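PDB 6Z9K: PrgA from Enterococcus faecalis, which provides surface exclusion against unwanted conjugation as a cell-wall-anchored protein extending far from the cell, its CAP domain being the part in this crystal. Local coordinates for residues Q72-L84 against L96-D108. Numbering follows the deposited sequence.
Sequences QKKELSVYTTELL and LSVSDQSIKFAWD
K73 of helix 70-90 comes nearest I103 of helix 100-112, CA to CA 7.1 Å, and the axes of segments 72-84 and 100-108 cross almost perpendicularly at 100°, 10.4 Å apart at closest approach. This helix pair belongs to the alpha-beta-alpha core of the CAP domain. Before the second helix, the short strand 97-98 runs past V78 and T81, and a capping box starts the helix: S99 OG accepts from S102 N while S102 OG accepts from S99 N.

K73 dominates one end. Extended beyond CG, its chain lies over one face of the W107 indole, with CE 3.8 Å from the centroid of the five-membered ring in a CH-pi contact and NZ 4.3 Å from that centroid, also over the face, as a cation-pi partner. A water in the plane of the indole accepts from W107 NE1, donates to K73 O and hydrogen-bonds to S77 OG, joining the helices where they cross. S77 OG is further held by the backbone N of V199, on strand 196-202.

K74 takes another path: its chain bends at chi2 (148°) and chi3 (-67°), bringing CE against I103 CD1 and NZ into a salt bridge with D100 OD1, which it meets from above the carboxylate plane at 2.9 Å.

Further along, V98 presents CG1 to S77 CB at 3.7 Å and CG2 to T81, whose hydroxyl donates back to S77 O and shares that carbonyl with T81 N. L197 of strand 196-202 touches both T81 and L84. At this end the leucines meet by their methyl groups, L84 CD2 lying 3.6 Å from L96 CD1.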
loop_
_atom_site.group_PDB
_atom_site.type_symbol
_atom_site.label_atom_id
_atom_site.label_comp_id
_atom_site.label_asym_id
_atom_site.label_seq_id
_atom_site.Cartn_x
_atom_site.Cartn_y
_atom_site.Cartn_z
ATOM N N GLN A 72 -11.446 -11.379 2.587
ATOM C CA GLN A 72 -11.479 -10.009 2.027
ATOM C C GLN A 72 -10.211 -9.281 2.521
ATOM O O GLN A 72 -9.571 -8.574 1.733
ATOM C CB GLN A 72 -12.766 -9.295 2.426
ATOM C CG GLN A 72 -14.002 -9.800 1.713
ATOM C CD GLN A 72 -15.221 -9.110 2.272
ATOM O OE1 GLN A 72 -15.233 -8.741 3.437
ATOM N NE2 GLN A 72 -16.238 -8.921 1.448
ATOM N N LYS A 73 -9.842 -9.449 3.783
ATOM C CA LYS A 73 -8.571 -8.850 4.286
ATOM C C LYS A 73 -7.398 -9.389 3.471
ATOM O O LYS A 73 -6.475 -8.586 3.107
ATOM C CB LYS A 73 -8.382 -9.173 5.771
ATOM C CG LYS A 73 -9.428 -8.536 6.647
ATOM C CD LYS A 73 -9.211 -8.772 8.131
ATOM C CE LYS A 73 -10.145 -7.892 8.922
ATOM N NZ LYS A 73 -10.079 -8.212 10.351
ATOM N N LYS A 74 -7.353 -10.700 3.227
ATOM C CA LYS A 74 -6.208 -11.275 2.499
ATOM C C LYS A 74 -6.218 -10.718 1.075
ATOM O O LYS A 74 -5.162 -10.281 0.622
ATOM C CB LYS A 74 -6.201 -12.795 2.548
ATOM C CG LYS A 74 -4.930 -13.424 1.962
ATOM C CD LYS A 74 -4.550 -14.734 2.662
ATOM C CE LYS A 74 -4.134 -14.481 4.108
ATOM N NZ LYS A 74 -3.565 -15.666 4.808
ATOM N N GLU A 75 -7.380 -10.612 0.425
ATOM C CA GLU A 75 -7.458 -10.092 -0.967
ATOM C C GLU A 75 -6.896 -8.675 -1.008
ATOM O O GLU A 75 -6.165 -8.348 -1.955
ATOM C CB GLU A 75 -8.886 -10.059 -1.505
ATOM C CG GLU A 75 -9.441 -11.405 -1.888
ATOM C CD GLU A 75 -10.897 -11.299 -2.343
ATOM O OE1 GLU A 75 -11.756 -12.056 -1.804
ATOM O OE2 GLU A 75 -11.169 -10.391 -3.188
ATOM N N LEU A 76 -7.305 -7.836 -0.075
ATOM C CA LEU A 76 -6.893 -6.423 -0.003
ATOM C C LEU A 76 -5.374 -6.334 0.101
ATOM O O LEU A 76 -4.790 -5.533 -0.636
ATOM C CB LEU A 76 -7.580 -5.755 1.176
ATOM C CG LEU A 76 -7.515 -4.236 1.191
ATOM C CD1 LEU A 76 -8.307 -3.645 0.034
ATOM C CD2 LEU A 76 -7.931 -3.674 2.550
ATOM N N SER A 77 -4.765 -7.149 0.951
ATOM C CA SER A 77 -3.297 -7.132 1.148
ATOM C C SER A 77 -2.594 -7.694 -0.100
ATOM O O SER A 77 -1.596 -7.093 -0.506
ATOM C CB SER A 77 -2.904 -7.907 2.371
ATOM O OG SER A 77 -3.192 -7.155 3.551
ATOM N N VAL A 78 -3.133 -8.753 -0.675
ATOM C CA VAL A 78 -2.475 -9.377 -1.845
ATOM C C VAL A 78 -2.553 -8.392 -3.004
ATOM O O VAL A 78 -1.553 -8.239 -3.745
ATOM C CB VAL A 78 -3.066 -10.748 -2.204
ATOM C CG1 VAL A 78 -2.549 -11.177 -3.558
ATOM C CG2 VAL A 78 -2.781 -11.785 -1.146
ATOM N N TYR A 79 -3.697 -7.731 -3.218
ATOM C CA TYR A 79 -3.871 -6.777 -4.341
ATOM C C TYR A 79 -2.795 -5.695 -4.287
ATOM O O TYR A 79 -2.068 -5.401 -5.248
ATOM C CB TYR A 79 -5.237 -6.123 -4.252
ATOM C CG TYR A 79 -5.378 -4.929 -5.142
ATOM C CD1 TYR A 79 -5.618 -5.055 -6.500
ATOM C CD2 TYR A 79 -5.266 -3.660 -4.652
ATOM C CE1 TYR A 79 -5.755 -3.950 -7.322
ATOM C CE2 TYR A 79 -5.378 -2.542 -5.454
ATOM C CZ TYR A 79 -5.612 -2.666 -6.811
ATOM O OH TYR A 79 -5.779 -1.558 -7.607
ATOM N N THR A 80 -2.608 -5.167 -3.075
ATOM C CA THR A 80 -1.694 -4.034 -2.840
ATOM C C THR A 80 -0.240 -4.493 -2.965
ATOM O O THR A 80 0.561 -3.834 -3.619
ATOM C CB THR A 80 -1.931 -3.454 -1.452
ATOM O OG1 THR A 80 -3.324 -3.166 -1.264
ATOM C CG2 THR A 80 -1.079 -2.223 -1.226
ATOM N N THR A 81 0.042 -5.664 -2.433
ATOM C CA THR A 81 1.412 -6.206 -2.407
ATOM C C THR A 81 1.808 -6.553 -3.836
ATOM O O THR A 81 2.989 -6.387 -4.213
ATOM C CB THR A 81 1.541 -7.340 -1.394
ATOM O OG1 THR A 81 1.099 -6.879 -0.099
ATOM C CG2 THR A 81 2.989 -7.746 -1.277
ATOM N N GLU A 82 0.892 -7.045 -4.640
ATOM C CA GLU A 82 1.217 -7.344 -6.065
ATOM C C GLU A 82 1.651 -6.060 -6.745
ATOM O O GLU A 82 2.644 -6.078 -7.510
ATOM C CB GLU A 82 0.000 -7.928 -6.765
ATOM C CG GLU A 82 -0.230 -9.408 -6.466
ATOM C CD GLU A 82 -1.489 -9.974 -7.085
ATOM O OE1 GLU A 82 -2.282 -9.192 -7.625
ATOM O OE2 GLU A 82 -1.670 -11.205 -6.995
ATOM N N LEU A 83 0.891 -4.973 -6.563
ATOM C CA LEU A 83 1.268 -3.726 -7.250
ATOM C C LEU A 83 2.647 -3.261 -6.779
ATOM O O LEU A 83 3.478 -2.846 -7.639
ATOM C CB LEU A 83 0.244 -2.622 -6.966
ATOM C CG LEU A 83 -1.145 -2.907 -7.507
ATOM C CD1 LEU A 83 -2.083 -1.712 -7.207
ATOM C CD2 LEU A 83 -1.132 -3.233 -8.975
ATOM N N LEU A 84 2.890 -3.262 -5.486
ATOM C CA LEU A 84 4.165 -2.748 -4.965
ATOM C C LEU A 84 5.320 -3.679 -5.349
ATOM O O LEU A 84 6.404 -3.173 -5.690
ATOM C CB LEU A 84 4.057 -2.533 -3.461
ATOM C CG LEU A 84 5.275 -1.901 -2.826
ATOM C CD1 LEU A 84 5.636 -0.547 -3.467
ATOM C CD2 LEU A 84 5.039 -1.730 -1.320
ATOM N N LEU A 96 7.850 -8.704 -1.180
ATOM C CA LEU A 96 7.072 -8.717 0.080
ATOM C C LEU A 96 6.109 -9.886 0.078
ATOM O O LEU A 96 5.522 -10.197 -0.938
ATOM C CB LEU A 96 6.332 -7.390 0.246
ATOM C CG LEU A 96 7.187 -6.140 0.017
ATOM C CD1 LEU A 96 6.359 -4.892 -0.069
ATOM C CD2 LEU A 96 8.235 -5.955 1.086
ATOM N N SER A 97 5.940 -10.476 1.254
ATOM C CA SER A 97 4.953 -11.522 1.546
ATOM C C SER A 97 3.708 -10.867 2.114
ATOM O O SER A 97 3.821 -9.729 2.605
ATOM C CB SER A 97 5.507 -12.539 2.498
ATOM O OG SER A 97 5.786 -11.985 3.773
ATOM N N VAL A 98 2.596 -11.600 2.043
ATOM C CA VAL A 98 1.390 -11.392 2.858
ATOM C C VAL A 98 1.250 -12.614 3.751
ATOM O O VAL A 98 1.360 -13.736 3.274
ATOM C CB VAL A 98 0.178 -11.186 1.958
ATOM C CG1 VAL A 98 -1.080 -11.100 2.797
ATOM C CG2 VAL A 98 0.364 -9.929 1.139
ATOM N N SER A 99 1.029 -12.390 5.036
ATOM C CA SER A 99 0.847 -13.489 6.011
ATOM C C SER A 99 -0.301 -13.189 6.947
ATOM O O SER A 99 -0.700 -12.035 7.042
ATOM C CB SER A 99 2.126 -13.680 6.775
ATOM O OG SER A 99 2.456 -12.500 7.440
ATOM N N ASP A 100 -0.788 -14.184 7.673
ATOM C CA ASP A 100 -1.739 -13.922 8.786
ATOM C C ASP A 100 -1.100 -12.901 9.732
ATOM O O ASP A 100 -1.802 -12.027 10.210
ATOM C CB ASP A 100 -2.097 -15.234 9.463
ATOM C CG ASP A 100 -2.600 -16.212 8.419
ATOM O OD1 ASP A 100 -3.545 -15.826 7.702
ATOM O OD2 ASP A 100 -1.941 -17.261 8.224
ATOM N N GLN A 101 0.196 -12.991 9.935
ATOM C CA GLN A 101 0.962 -12.104 10.843
ATOM C C GLN A 101 0.877 -10.657 10.340
ATOM O O GLN A 101 0.539 -9.769 11.105
ATOM C CB GLN A 101 2.418 -12.535 10.897
ATOM C CG GLN A 101 3.308 -11.625 11.702
ATOM C CD GLN A 101 4.646 -12.286 11.935
ATOM O OE1 GLN A 101 5.412 -12.535 11.019
ATOM N NE2 GLN A 101 4.955 -12.491 13.210
ATOM N N SER A 102 1.149 -10.421 9.066
ATOM C CA SER A 102 1.174 -9.035 8.521
ATOM C C SER A 102 -0.249 -8.450 8.530
ATOM O O SER A 102 -0.439 -7.248 8.835
ATOM C CB SER A 102 1.832 -8.999 7.169
ATOM O OG SER A 102 1.001 -9.546 6.138
ATOM N N ILE A 103 -1.244 -9.248 8.204
ATOM C CA ILE A 103 -2.678 -8.825 8.191
ATOM C C ILE A 103 -3.105 -8.466 9.614
ATOM O O ILE A 103 -3.677 -7.408 9.836
ATOM C CB ILE A 103 -3.523 -9.920 7.561
ATOM C CG1 ILE A 103 -3.153 -10.056 6.087
ATOM C CG2 ILE A 103 -5.009 -9.645 7.721
ATOM C CD1 ILE A 103 -3.793 -11.289 5.457
ATOM N N LYS A 104 -2.825 -9.329 10.566
ATOM C CA LYS A 104 -3.290 -9.103 11.961
ATOM C C LYS A 104 -2.630 -7.843 12.483
ATOM O O LYS A 104 -3.312 -7.062 13.169
ATOM C CB LYS A 104 -2.984 -10.292 12.882
ATOM C CG LYS A 104 -3.444 -10.102 14.327
ATOM C CD LYS A 104 -3.155 -11.304 15.158
ATOM C CE LYS A 104 -3.416 -11.109 16.633
ATOM N NZ LYS A 104 -2.552 -10.068 17.258
ATOM N N PHE A 105 -1.352 -7.647 12.214
ATOM C CA PHE A 105 -0.627 -6.471 12.711
ATOM C C PHE A 105 -1.291 -5.242 12.107
ATOM O O PHE A 105 -1.627 -4.259 12.852
ATOM C CB PHE A 105 0.856 -6.574 12.374
ATOM C CG PHE A 105 1.745 -5.454 12.817
ATOM C CD1 PHE A 105 1.438 -4.581 13.858
ATOM C CD2 PHE A 105 2.979 -5.342 12.197
ATOM C CE1 PHE A 105 2.336 -3.617 14.256
ATOM C CE2 PHE A 105 3.859 -4.361 12.586
ATOM C CZ PHE A 105 3.539 -3.502 13.599
ATOM N N ALA A 106 -1.490 -5.242 10.785
ATOM C CA ALA A 106 -2.101 -4.062 10.137
ATOM C C ALA A 106 -3.487 -3.731 10.722
ATOM O O ALA A 106 -3.804 -2.535 10.977
ATOM C CB ALA A 106 -2.230 -4.288 8.649
ATOM N N TRP A 107 -4.328 -4.754 10.944
ATOM C CA TRP A 107 -5.713 -4.519 11.418
ATOM C C TRP A 107 -5.682 -4.081 12.885
ATOM O O TRP A 107 -6.597 -3.320 13.284
ATOM C CB TRP A 107 -6.613 -5.718 11.089
ATOM C CG TRP A 107 -6.950 -5.673 9.630
ATOM C CD1 TRP A 107 -6.300 -6.340 8.621
ATOM C CD2 TRP A 107 -7.938 -4.841 8.990
ATOM N NE1 TRP A 107 -6.859 -6.020 7.409
ATOM C CE2 TRP A 107 -7.851 -5.087 7.605
ATOM C CE3 TRP A 107 -8.906 -3.944 9.448
ATOM C CZ2 TRP A 107 -8.709 -4.466 6.687
ATOM C CZ3 TRP A 107 -9.724 -3.310 8.537
ATOM C CH2 TRP A 107 -9.640 -3.589 7.178
ATOM N N ASP A 108 -4.709 -4.539 13.677
ATOM C CA ASP A 108 -4.542 -4.017 15.047
ATOM C C ASP A 108 -4.202 -2.517 14.985
ATOM O O ASP A 108 -4.791 -1.726 15.782
ATOM C CB ASP A 108 -3.576 -4.856 15.857
ATOM C CG ASP A 108 -4.130 -6.173 16.336
ATOM O OD1 ASP A 108 -5.366 -6.423 16.151
ATOM O OD2 ASP A 108 -3.321 -6.954 16.859
HETATM O O HOH W 1 -5.471 -6.982 4.952
HETATM O O HOH W 2 -0.840 -15.280 3.012
#